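PDB 6M6T: 4-alpha-glucanotransferase from Streptococcus agalactiae, which is an amylomaltase, or disproportionating enzyme, of the 4-alpha-glucanotransferase family, built on a TIM-type beta/alpha barrel. Local coordinates for residues H396-E406 with D450-N461. Sequence-based numbering, arbitrary orientation.
Sequences HDNEVINGWFE and DLLDKPADSRMN. With ASO (1,5-anhydro-D-glucitol), chain I; AC1 (4,6-dideoxy-4-{[(1S,4R,5S,6S)-4,5,6-trihydroxy-3-(hydroxymethyl)cyclohex-2-en-1-yl]amino}-alpha-D-glucopyranose), chain J.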
# COMPACT_ATOMS: atom_id res chain seq x y z
N HIS A 396 -0.26 -3.93 9.02
CA HIS A 396 0.35 -2.63 9.22
C HIS A 396 -0.54 -1.66 9.96
O HIS A 396 -0.05 -0.61 10.41
CB HIS A 396 0.74 -2.05 7.86
CG HIS A 396 -0.42 -1.82 6.95
ND1 HIS A 396 -0.87 -2.77 6.05
CD2 HIS A 396 -1.23 -0.75 6.78
CE1 HIS A 396 -1.89 -2.29 5.38
NE2 HIS A 396 -2.13 -1.06 5.80
N ASP A 397 -1.83 -1.97 10.12
CA ASP A 397 -2.75 -1.12 10.87
C ASP A 397 -2.96 -1.59 12.31
O ASP A 397 -3.56 -0.86 13.10
CB ASP A 397 -4.10 -1.05 10.16
CG ASP A 397 -3.94 -0.80 8.67
OD1 ASP A 397 -3.76 -1.80 7.94
OD2 ASP A 397 -3.99 0.38 8.23
N ASN A 398 -2.45 -2.76 12.66
CA ASN A 398 -2.54 -3.30 14.00
C ASN A 398 -1.26 -2.99 14.76
O ASN A 398 -0.24 -2.63 14.18
CB ASN A 398 -2.75 -4.81 13.96
CG ASN A 398 -4.11 -5.19 13.41
OD1 ASN A 398 -4.23 -5.66 12.28
ND2 ASN A 398 -5.13 -5.00 14.22
N GLU A 399 -1.32 -3.19 16.06
CA GLU A 399 -0.13 -3.04 16.87
C GLU A 399 0.92 -4.08 16.48
O GLU A 399 0.61 -5.10 15.88
CB GLU A 399 -0.49 -3.19 18.34
CG GLU A 399 -1.73 -2.40 18.71
CD GLU A 399 -2.38 -2.89 19.98
OE1 GLU A 399 -3.26 -3.78 19.89
OE2 GLU A 399 -1.99 -2.38 21.06
N VAL A 400 2.18 -3.79 16.78
CA VAL A 400 3.16 -4.86 16.74
C VAL A 400 2.85 -5.82 17.88
O VAL A 400 2.28 -5.42 18.90
CB VAL A 400 4.60 -4.33 16.84
CG1 VAL A 400 4.84 -3.24 15.80
CG2 VAL A 400 4.87 -3.83 18.25
N ILE A 401 3.20 -7.10 17.69
CA ILE A 401 2.85 -8.15 18.66
C ILE A 401 3.30 -7.76 20.06
O ILE A 401 2.57 -7.93 21.05
CB ILE A 401 3.46 -9.51 18.26
CG1 ILE A 401 2.81 -10.04 16.98
CG2 ILE A 401 3.33 -10.53 19.39
CD1 ILE A 401 3.61 -11.13 16.35
N ASN A 402 4.53 -7.23 20.18
CA ASN A 402 4.99 -6.77 21.48
C ASN A 402 4.07 -5.72 22.05
O ASN A 402 3.87 -5.68 23.27
CB ASN A 402 6.40 -6.22 21.37
CG ASN A 402 7.42 -7.28 21.57
OD1 ASN A 402 7.17 -8.27 22.27
ND2 ASN A 402 8.59 -7.11 20.95
N GLY A 403 3.49 -4.89 21.19
CA GLY A 403 2.54 -3.89 21.66
C GLY A 403 1.18 -4.48 21.99
O GLY A 403 0.60 -4.16 23.03
N TRP A 404 0.66 -5.34 21.11
CA TRP A 404 -0.63 -5.99 21.37
C TRP A 404 -0.62 -6.72 22.71
O TRP A 404 -1.60 -6.67 23.46
CB TRP A 404 -0.96 -6.94 20.22
CG TRP A 404 -1.87 -8.07 20.57
CD1 TRP A 404 -3.23 -8.10 20.45
CD2 TRP A 404 -1.48 -9.37 21.05
NE1 TRP A 404 -3.71 -9.33 20.84
CE2 TRP A 404 -2.66 -10.12 21.21
CE3 TRP A 404 -0.25 -9.97 21.36
CZ2 TRP A 404 -2.65 -11.44 21.68
CZ3 TRP A 404 -0.24 -11.28 21.83
CH2 TRP A 404 -1.44 -12.00 21.98
N PHE A 405 0.51 -7.36 23.05
CA PHE A 405 0.60 -8.11 24.30
C PHE A 405 0.57 -7.24 25.55
O PHE A 405 0.27 -7.76 26.63
CB PHE A 405 1.86 -8.98 24.31
CG PHE A 405 1.80 -10.07 25.34
CD1 PHE A 405 0.83 -11.06 25.26
CD2 PHE A 405 2.68 -10.09 26.42
CE1 PHE A 405 0.75 -12.05 26.22
CE2 PHE A 405 2.60 -11.08 27.38
CZ PHE A 405 1.64 -12.06 27.28
N GLU A 406 0.89 -5.95 25.46
CA GLU A 406 0.76 -5.10 26.65
C GLU A 406 -0.70 -4.91 27.01
O GLU A 406 -1.08 -5.01 28.18
CB GLU A 406 1.40 -3.74 26.43
CG GLU A 406 2.66 -3.71 25.60
CD GLU A 406 3.50 -2.48 25.88
OE1 GLU A 406 3.17 -1.77 26.87
OE2 GLU A 406 4.47 -2.22 25.12
N ASP A 450 7.97 -7.71 14.10
CA ASP A 450 7.91 -8.74 15.13
C ASP A 450 9.02 -9.78 14.98
O ASP A 450 9.48 -10.34 15.97
CB ASP A 450 6.54 -9.42 15.10
CG ASP A 450 5.41 -8.41 15.16
OD1 ASP A 450 5.53 -7.46 15.98
OD2 ASP A 450 4.42 -8.55 14.40
N LEU A 451 9.46 -10.04 13.75
CA LEU A 451 10.63 -10.89 13.55
C LEU A 451 11.85 -10.35 14.29
O LEU A 451 12.64 -11.13 14.84
CB LEU A 451 10.91 -11.02 12.06
CG LEU A 451 12.07 -11.95 11.80
CD1 LEU A 451 11.53 -13.34 11.50
CD2 LEU A 451 12.87 -11.41 10.64
N LEU A 452 12.02 -9.03 14.34
CA LEU A 452 13.11 -8.43 15.11
C LEU A 452 12.71 -8.05 16.53
O LEU A 452 13.49 -7.37 17.21
CB LEU A 452 13.65 -7.18 14.41
CG LEU A 452 13.76 -7.29 12.89
CD1 LEU A 452 13.86 -5.90 12.28
CD2 LEU A 452 14.93 -8.18 12.49
N ASP A 453 11.50 -8.42 16.96
CA ASP A 453 11.03 -8.16 18.32
C ASP A 453 11.06 -6.66 18.64
O ASP A 453 11.68 -6.23 19.61
CB ASP A 453 11.85 -8.96 19.34
CG ASP A 453 11.12 -9.18 20.68
OD1 ASP A 453 9.97 -9.69 20.68
OD2 ASP A 453 11.69 -8.85 21.75
N LYS A 454 10.35 -5.84 17.78
CA LYS A 454 10.47 -4.41 18.08
C LYS A 454 9.32 -3.93 18.97
O LYS A 454 8.23 -4.52 18.97
CB LYS A 454 10.50 -3.59 16.78
CG LYS A 454 11.86 -3.60 16.08
CD LYS A 454 12.95 -3.09 17.02
CE LYS A 454 14.22 -2.72 16.25
NZ LYS A 454 14.04 -1.53 15.36
N PRO A 455 9.52 -2.84 19.77
CA PRO A 455 8.50 -2.45 20.77
C PRO A 455 7.32 -1.68 20.18
O PRO A 455 7.23 -1.54 18.96
CB PRO A 455 9.30 -1.57 21.75
CG PRO A 455 10.75 -1.74 21.37
CD PRO A 455 10.73 -2.03 19.91
N ALA A 456 6.42 -1.17 21.03
CA ALA A 456 5.18 -0.58 20.51
C ALA A 456 5.43 0.62 19.62
O ALA A 456 4.58 0.92 18.77
CB ALA A 456 4.25 -0.19 21.66
N ASP A 457 6.57 1.30 19.78
CA ASP A 457 6.90 2.46 18.95
C ASP A 457 6.85 2.15 17.46
O ASP A 457 6.65 3.06 16.65
CB ASP A 457 8.30 3.02 19.30
CG ASP A 457 9.46 1.98 19.08
OD1 ASP A 457 9.53 1.30 18.02
OD2 ASP A 457 10.34 1.89 19.97
N SER A 458 7.01 0.87 17.08
CA SER A 458 7.34 0.47 15.72
C SER A 458 6.12 0.27 14.84
O SER A 458 6.27 -0.09 13.67
CB SER A 458 8.16 -0.83 15.74
OG SER A 458 7.57 -1.76 16.63
N ARG A 459 4.92 0.48 15.39
CA ARG A 459 3.69 0.33 14.63
C ARG A 459 3.74 1.18 13.37
O ARG A 459 4.19 2.33 13.40
CB ARG A 459 2.50 0.72 15.52
CG ARG A 459 1.12 0.33 15.01
CD ARG A 459 0.02 0.95 15.87
NE ARG A 459 -1.28 0.60 15.30
CZ ARG A 459 -2.39 0.37 15.99
NH1 ARG A 459 -2.40 0.48 17.32
NH2 ARG A 459 -3.50 0.03 15.35
N MET A 460 3.30 0.62 12.23
CA MET A 460 3.39 1.33 10.96
C MET A 460 2.27 2.35 10.80
O MET A 460 2.53 3.52 10.50
CB MET A 460 3.37 0.35 9.80
CG MET A 460 3.67 1.00 8.48
SD MET A 460 5.40 1.49 8.33
CE MET A 460 5.50 1.56 6.54
N ASN A 461 1.01 1.93 10.99
CA ASN A 461 -0.13 2.83 11.02
C ASN A 461 -0.87 2.66 12.33
O ASN A 461 -0.77 1.61 12.97
CB ASN A 461 -1.13 2.60 9.88
CG ASN A 461 -2.06 3.81 9.66
OD1 ASN A 461 -1.60 4.95 9.65
ND2 ASN A 461 -3.36 3.56 9.48
C1 ASO I . -7.54 0.46 3.66
C2 ASO I . -6.36 0.58 4.64
C3 ASO I . -6.67 1.66 5.70
C4 ASO I . -6.93 2.99 4.96
C5 ASO I . -8.05 2.81 3.98
C6 ASO I . -8.12 4.06 3.09
O2 ASO I . -6.08 -0.67 5.27
O3 ASO I . -5.54 1.79 6.63
O4 ASO I . -7.23 4.06 5.88
O5 ASO I . -7.76 1.75 3.06
O6 ASO I . -8.49 3.68 1.75
C1 AC1 J . -12.20 -3.75 14.02
O2 AC1 J . -13.78 -1.93 14.31
C2 AC1 J . -12.50 -2.28 13.75
C4A AC1 J . -9.95 -1.55 6.97
C3 AC1 J . -12.60 -2.08 12.26
O3 AC1 J . -12.89 -0.70 12.06
C4 AC1 J . -11.28 -2.46 11.59
N4A AC1 J . -11.38 -2.39 10.13
C5 AC1 J . -10.90 -3.88 11.93
O5 AC1 J . -10.92 -4.11 13.37
C6 AC1 J . -9.51 -4.16 11.30
C1B AC1 J . -11.18 -1.06 9.54
C2B AC1 J . -11.92 -1.07 8.24
O2B AC1 J . -13.25 -1.52 8.53
C3B AC1 J . -11.28 -2.08 7.33
O3B AC1 J . -12.01 -2.20 6.12
O4 AC1 J . -9.26 -2.54 6.17
C5B AC1 J . -9.22 -1.17 8.11
C7B AC1 J . -9.82 -0.88 9.33
C6B AC1 J . -7.72 -1.02 7.97
O6B AC1 J . -7.31 -1.93 6.95
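The R459 guanidinium lies flat against the backbone of 396-406: one face is roofed by E399 N, 3.7 Å above its centre, with N398 C nearer the rim, while D397 O sits at the edge and accepts a hydrogen bond from NH2. R459 gets there on a chain extended from CG to NE, CG anti to the backbone N (chi1 -167°), and NE turns back to N461 O, in the carbonyl plane and on a lone pair. The D397 carboxylate and N461 amide stand nearly perpendicular, their planes 89° apart; N461 ND2 reaches D397 OD2 only weakly, at 3.5 Å. Beside them, N461 N donates to H396 O at 2.8 Å. Farther down, V400 sets CG1 against S458 OG and CG2 against the carbonyl oxygens of K454 and P455, and D450 OD1 takes I401 N, 2.9 Å away, from above its carboxylate plane. N402 ND2 donates twice, weakly to D453 OD1 and, at 3.3 Å, to K454 O, which it meets from above the carbonyl plane; T429 also bonds D453 OD1. At the pocket end, D397 OD2 accepts O3 of 1,5-anhydro-D-glucitol at 2.6 Å. With R459 NH2 on D397 O and N461 N on H396 O, the backbone carrying this ligand-binding carboxylate is probably held in place by 450-461.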